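Local coordinates for putative capsid protein of prophage (Escherichia coli CFT073, PDB 3BQW) that probably serves as the major capsid protein of a prophage, building the virus shell, at residues Pro89-Asp94 with Arg126-Ala131; Asn311-Lys316 with Val329-Ala334. All blocks are in the same frame, centred on the assembly; numbering follows the deposited sequence.

Interaction 1 (Pro89-Asp94 with Arg126-Ala131)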
loop_
_atom_site.group_PDB
_atom_site.type_symbol
_atom_site.label_atom_id
_atom_site.label_comp_id
_atom_site.label_asym_id
_atom_site.label_seq_id
_atom_site.Cartn_x
_atom_site.Cartn_y
_atom_site.Cartn_z
ATOM N N PRO A 89 -0.319 -13.579 8.923
ATOM C CA PRO A 89 -1.572 -13.542 9.635
ATOM C C PRO A 89 -2.343 -14.834 9.426
ATOM O O PRO A 89 -2.316 -15.420 8.322
ATOM C CB PRO A 89 -2.303 -12.366 8.988
ATOM C CG PRO A 89 -1.709 -12.212 7.665
ATOM C CD PRO A 89 -0.271 -12.554 7.868
ATOM N N LYS A 90 -2.974 -15.297 10.501
ATOM C CA LYS A 90 -3.821 -16.473 10.439
ATOM C C LYS A 90 -5.155 -16.199 11.101
ATOM O O LYS A 90 -5.291 -15.264 11.884
ATOM C CB LYS A 90 -3.144 -17.697 11.083
ATOM C CG LYS A 90 -2.997 -17.637 12.586
ATOM C CD LYS A 90 -2.469 -18.942 13.110
ATOM C CE LYS A 90 -2.181 -18.852 14.601
ATOM N NZ LYS A 90 -1.677 -20.161 15.122
ATOM N N HIS A 91 -6.128 -17.037 10.764
ATOM C CA HIS A 91 -7.464 -16.961 11.319
ATOM C C HIS A 91 -7.954 -18.374 11.554
ATOM O O HIS A 91 -7.639 -19.275 10.784
ATOM C CB HIS A 91 -8.424 -16.295 10.330
ATOM C CG HIS A 91 -8.151 -14.843 10.073
ATOM N ND1 HIS A 91 -8.927 -13.832 10.603
ATOM C CD2 HIS A 91 -7.216 -14.235 9.302
ATOM C CE1 HIS A 91 -8.460 -12.665 10.184
ATOM N NE2 HIS A 91 -7.416 -12.885 9.404
ATOM N N GLU A 92 -8.758 -18.544 12.595
ATOM C CA GLU A 92 -9.474 -19.789 12.837
ATOM C C GLU A 92 -10.638 -19.963 11.836
ATOM O O GLU A 92 -11.302 -18.984 11.439
ATOM C CB GLU A 92 -9.989 -19.847 14.284
ATOM C CG GLU A 92 -10.906 -21.066 14.548
ATOM C CD GLU A 92 -11.426 -21.167 15.987
ATOM O OE1 GLU A 92 -10.974 -20.379 16.851
ATOM O OE2 GLU A 92 -12.297 -22.044 16.240
ATOM N N ILE A 93 -10.856 -21.202 11.416
ATOM C CA ILE A 93 -11.973 -21.558 10.546
ATOM C C ILE A 93 -13.049 -22.166 11.427
ATOM O O ILE A 93 -12.964 -23.328 11.807
ATOM C CB ILE A 93 -11.547 -22.545 9.444
ATOM C CG1 ILE A 93 -10.345 -21.978 8.661
ATOM C CG2 ILE A 93 -12.749 -22.919 8.538
ATOM C CD1 ILE A 93 -10.609 -20.709 7.844
ATOM N N ASP A 94 -14.032 -21.350 11.792
ATOM C CA ASP A 94 -15.075 -21.741 12.731
ATOM C C ASP A 94 -16.359 -22.050 11.982
ATOM O O ASP A 94 -17.084 -21.145 11.607
ATOM C CB ASP A 94 -15.329 -20.609 13.727
ATOM C CG ASP A 94 -16.411 -20.948 14.749
ATOM O OD1 ASP A 94 -17.191 -21.928 14.580
ATOM O OD2 ASP A 94 -16.486 -20.193 15.730
ATOM N N ARG A 126 -9.019 -13.947 1.666
ATOM C CA ARG A 126 -9.223 -12.601 1.131
ATOM C C ARG A 126 -8.880 -11.520 2.156
ATOM O O ARG A 126 -8.327 -10.494 1.817
ATOM C CB ARG A 126 -10.663 -12.385 0.620
ATOM C CG ARG A 126 -10.967 -13.106 -0.703
ATOM C CD ARG A 126 -12.276 -12.646 -1.363
ATOM N NE ARG A 126 -13.419 -12.510 -0.448
ATOM C CZ ARG A 126 -14.241 -13.493 -0.091
ATOM N NH1 ARG A 126 -14.086 -14.728 -0.550
ATOM N NH2 ARG A 126 -15.238 -13.239 0.746
ATOM N N ARG A 127 -9.235 -11.764 3.402
ATOM C CA ARG A 127 -8.988 -10.831 4.501
ATOM C C ARG A 127 -7.482 -10.755 4.814
ATOM O O ARG A 127 -6.955 -9.686 5.114
ATOM C CB ARG A 127 -9.816 -11.330 5.686
ATOM C CG ARG A 127 -9.648 -10.690 7.029
ATOM C CD ARG A 127 -10.659 -11.360 8.017
ATOM N NE ARG A 127 -12.045 -11.060 7.618
ATOM C CZ ARG A 127 -12.977 -11.934 7.216
ATOM N NH1 ARG A 127 -12.765 -13.255 7.164
ATOM N NH2 ARG A 127 -14.174 -11.470 6.876
ATOM N N GLN A 128 -6.790 -11.890 4.716
ATOM C CA GLN A 128 -5.336 -11.919 4.913
ATOM C C GLN A 128 -4.563 -11.169 3.818
ATOM O O GLN A 128 -3.640 -10.430 4.098
ATOM C CB GLN A 128 -4.842 -13.357 5.065
ATOM C CG GLN A 128 -5.213 -13.928 6.406
ATOM C CD GLN A 128 -5.122 -15.431 6.446
ATOM O OE1 GLN A 128 -4.585 -16.067 5.534
ATOM N NE2 GLN A 128 -5.665 -16.017 7.498
ATOM N N ILE A 129 -4.964 -11.336 2.565
ATOM C CA ILE A 129 -4.370 -10.551 1.476
ATOM C C ILE A 129 -4.657 -9.053 1.645
ATOM O O ILE A 129 -3.792 -8.229 1.410
ATOM C CB ILE A 129 -4.852 -11.042 0.101
ATOM C CG1 ILE A 129 -4.396 -12.486 -0.135
ATOM C CG2 ILE A 129 -4.330 -10.138 -1.011
ATOM C CD1 ILE A 129 -2.925 -12.702 -0.083
ATOM N N ASN A 130 -5.863 -8.704 2.071
ATOM C CA ASN A 130 -6.205 -7.327 2.305
ATOM C C ASN A 130 -5.267 -6.736 3.341
ATOM O O ASN A 130 -4.907 -5.584 3.235
ATOM C CB ASN A 130 -7.648 -7.154 2.836
ATOM C CG ASN A 130 -8.734 -7.347 1.775
ATOM O OD1 ASN A 130 -9.907 -7.468 2.133
ATOM N ND2 ASN A 130 -8.372 -7.379 0.495
ATOM N N ALA A 131 -4.947 -7.501 4.381
ATOM C CA ALA A 131 -4.102 -7.017 5.455
ATOM C C ALA A 131 -2.646 -6.850 5.004
ATOM O O ALA A 131 -1.954 -5.931 5.455
ATOM C CB ALA A 131 -4.176 -7.946 6.639
#
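Q128 reaches from helix 113-146 to H91 and P89 at the edge of a mixed sheet, and R127 joins it from the next position on the helix. A long helix laid on a sheet in this way is consistent with the spine helix and P domain of the HK97-like capsid fold. The axis of strand 90-92 passes 9.4 Å from that of helix 126-131, running nearly antiparallel to it at 152°.

The amide of Q128 meets the H91 imidazole at its edge: NE2 lies in the ring plane, 3.0 Å from CD2 of H91, and the two flat groups are nearly coplanar. This is tight packing, with no hydrogen bond between them. R127 meets the far end of the same ring obliquely through its aliphatic portion, its CD 3.4 Å from CE1 of H91. Nearer the backbone, the Q128 stem crosses P89 at a slant, its CG 4.1 Å from CG of the proline, while the Q128 CD sits 3.4 Å from the P89 carbonyl O.

Beyond CG the Q128 chain is extended (chi2 163°), which carries its amide past the edge strand to strand 327-338. There both ends are bound, OE1 by the T331 hydroxyl and NE2 by the V329 carbonyl, fixing the rotation of the amide. R127 instead bends at chi3 (-65°), and its NH1 bonds to N124 one turn back along the helix. The backbone N of H91 and the NE2 of Q128, two donors 3.5 Å apart, converge on a single acceptor, V329 O.

Interaction 2 (Asn311-Lys316 with Val329-Ala334)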
loop_
_atom_site.group_PDB
_atom_site.type_symbol
_atom_site.label_atom_id
_atom_site.label_comp_id
_atom_site.label_asym_id
_atom_site.label_seq_id
_atom_site.Cartn_x
_atom_site.Cartn_y
_atom_site.Cartn_z
ATOM N N ASN A 311 7.666 -16.528 -3.967
ATOM C CA ASN A 311 6.226 -16.272 -3.990
ATOM C C ASN A 311 5.866 -14.965 -3.299
ATOM O O ASN A 311 6.437 -14.652 -2.256
ATOM C CB ASN A 311 5.505 -17.410 -3.243
ATOM C CG ASN A 311 4.920 -18.458 -4.175
ATOM O OD1 ASN A 311 4.230 -18.122 -5.137
ATOM N ND2 ASN A 311 5.190 -19.730 -3.888
ATOM N N MET A 312 4.906 -14.224 -3.859
ATOM C CA MET A 312 4.318 -13.072 -3.175
ATOM C C MET A 312 3.628 -13.554 -1.896
ATOM O O MET A 312 3.866 -13.036 -0.801
ATOM C CB MET A 312 3.314 -12.344 -4.061
ATOM C CG MET A 312 3.877 -11.763 -5.384
ATOM S SD MET A 312 2.641 -10.773 -6.255
ATOM C CE MET A 312 1.481 -12.046 -6.679
ATOM N N PHE A 313 2.809 -14.588 -2.060
ATOM C CA PHE A 313 1.954 -15.141 -1.004
ATOM C C PHE A 313 2.098 -16.635 -0.951
ATOM O O PHE A 313 2.284 -17.286 -1.979
ATOM C CB PHE A 313 0.471 -14.824 -1.273
ATOM C CG PHE A 313 0.220 -13.390 -1.618
ATOM C CD1 PHE A 313 0.497 -12.385 -0.691
ATOM C CD2 PHE A 313 -0.290 -13.042 -2.864
ATOM C CE1 PHE A 313 0.282 -11.040 -1.004
ATOM C CE2 PHE A 313 -0.510 -11.711 -3.194
ATOM C CZ PHE A 313 -0.223 -10.703 -2.271
ATOM N N TYR A 314 1.976 -17.177 0.249
ATOM C CA TYR A 314 1.975 -18.609 0.452
ATOM C C TYR A 314 0.927 -18.954 1.515
ATOM O O TYR A 314 1.158 -18.760 2.704
ATOM C CB TYR A 314 3.354 -19.097 0.867
ATOM C CG TYR A 314 3.465 -20.574 0.888
ATOM C CD1 TYR A 314 3.839 -21.277 -0.259
ATOM C CD2 TYR A 314 3.201 -21.294 2.055
ATOM C CE1 TYR A 314 3.918 -22.660 -0.238
ATOM C CE2 TYR A 314 3.301 -22.648 2.082
ATOM C CZ TYR A 314 3.656 -23.327 0.939
ATOM O OH TYR A 314 3.757 -24.687 0.978
ATOM N N PRO A 315 -0.235 -19.445 1.066
ATOM C CA PRO A 315 -1.338 -19.808 1.933
ATOM C C PRO A 315 -1.235 -21.235 2.451
ATOM O O PRO A 315 -0.720 -22.121 1.761
ATOM C CB PRO A 315 -2.547 -19.613 1.024
ATOM C CG PRO A 315 -2.047 -20.038 -0.320
ATOM C CD PRO A 315 -0.586 -19.627 -0.353
ATOM N N LYS A 316 -1.671 -21.437 3.690
ATOM C CA LYS A 316 -1.635 -22.746 4.334
ATOM C C LYS A 316 -2.954 -22.943 5.022
ATOM O O LYS A 316 -3.477 -22.007 5.598
ATOM C CB LYS A 316 -0.549 -22.816 5.419
ATOM C CG LYS A 316 0.875 -22.581 4.958
ATOM C CD LYS A 316 1.867 -22.529 6.151
ATOM C CE LYS A 316 2.115 -23.910 6.808
ATOM N NZ LYS A 316 2.626 -24.938 5.850
ATOM N N VAL A 329 -6.345 -21.046 8.693
ATOM C CA VAL A 329 -5.778 -20.665 7.406
ATOM C C VAL A 329 -4.806 -19.517 7.705
ATOM O O VAL A 329 -5.017 -18.701 8.613
ATOM C CB VAL A 329 -6.851 -20.293 6.318
ATOM C CG1 VAL A 329 -7.561 -19.001 6.629
ATOM C CG2 VAL A 329 -6.209 -20.173 4.963
ATOM N N GLN A 330 -3.714 -19.490 6.963
ATOM C CA GLN A 330 -2.661 -18.515 7.175
ATOM C C GLN A 330 -1.970 -18.217 5.856
ATOM O O GLN A 330 -1.764 -19.117 5.036
ATOM C CB GLN A 330 -1.658 -19.095 8.163
ATOM C CG GLN A 330 -0.479 -18.234 8.470
ATOM C CD GLN A 330 0.473 -18.923 9.394
ATOM O OE1 GLN A 330 0.995 -19.977 9.058
ATOM N NE2 GLN A 330 0.687 -18.354 10.582
ATOM N N THR A 331 -1.583 -16.968 5.659
ATOM C CA THR A 331 -0.903 -16.539 4.448
ATOM C C THR A 331 0.431 -15.837 4.788
ATOM O O THR A 331 0.454 -14.799 5.466
ATOM C CB THR A 331 -1.798 -15.593 3.623
ATOM O OG1 THR A 331 -3.090 -16.198 3.458
ATOM C CG2 THR A 331 -1.174 -15.311 2.244
ATOM N N HIS A 332 1.522 -16.428 4.303
ATOM C CA HIS A 332 2.869 -15.879 4.413
ATOM C C HIS A 332 3.165 -14.886 3.299
ATOM O O HIS A 332 2.804 -15.103 2.151
ATOM C CB HIS A 332 3.903 -17.010 4.343
ATOM C CG HIS A 332 3.903 -17.901 5.542
ATOM N ND1 HIS A 332 2.806 -18.642 5.916
ATOM C CD2 HIS A 332 4.860 -18.159 6.459
ATOM C CE1 HIS A 332 3.093 -19.330 7.005
ATOM N NE2 HIS A 332 4.329 -19.039 7.366
ATOM N N SER A 333 3.836 -13.796 3.654
ATOM C CA SER A 333 4.319 -12.781 2.690
ATOM C C SER A 333 5.402 -11.891 3.322
ATOM O O SER A 333 5.349 -11.601 4.514
ATOM C CB SER A 333 3.160 -11.894 2.219
ATOM O OG SER A 333 3.508 -11.164 1.058
ATOM N N ALA A 334 6.357 -11.441 2.505
ATOM C CA ALA A 334 7.459 -10.579 2.974
ATOM C C ALA A 334 7.688 -9.438 1.989
ATOM O O ALA A 334 8.733 -9.354 1.380
ATOM C CB ALA A 334 8.760 -11.409 3.178
HETATM O O HOH W 1 7.087 -12.936 0.097
#
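A beta hairpin, strand 314-319 with strand 327-338, forms this buried contact within the mixed sheet. Y314 with H332 and K316 with Q330 are hydrogen-bonded antiparallel pairs, and P315 faces T331 in the non-hydrogen-bonded pair between them. The bond from H332 N to Y314 O is nearly straight (170° at the hydrogen, 2.9 Å), although the donor stands above the carbonyl plane; K316 N to Q330 O is shorter, at 2.7 Å.

Next to the Y314-H332 pair, a side chain adds a further bond: S333 OG donates to M312 O over 2.7 Å. A chi1 of -164° swings OG away from the serine's own N and toward M312 O, and leaves it 3.7 Å from CD1 of F313. Water 1 then links the N311 carbonyl to the A334 amide.

On the face carrying Y314, H332 and K316, the lysine crosses the imidazole obliquely, its CD 3.5 Å from CE1 of H332, before NZ pairs with D300. On the other face P315 packs on helix 10-17. The buried H332 ND1 has no polar partner in the model and lies 6.3 Å from K316 NZ, an environment that would probably favour a neutral imidazole.

In the fold
Strand 327-338 unites the two contacts, whose centres lie about 10 Å apart on the same side of the chain's centre. It pairs antiparallel with strand 90-92 of interaction 1 along one edge and with strand 314-319 of interaction 2 along the other. Helix 113-146 lies against this sheet, with I129 touching both T331 and F313. Along the chain the contacts come in series: interaction 1 closes before interaction 2, a local hairpin, opens. An early strand and the long helix are thus joined to a hairpin near the C-terminus, one helix-on-sheet unit that probably corresponds to the P domain of the capsid fold.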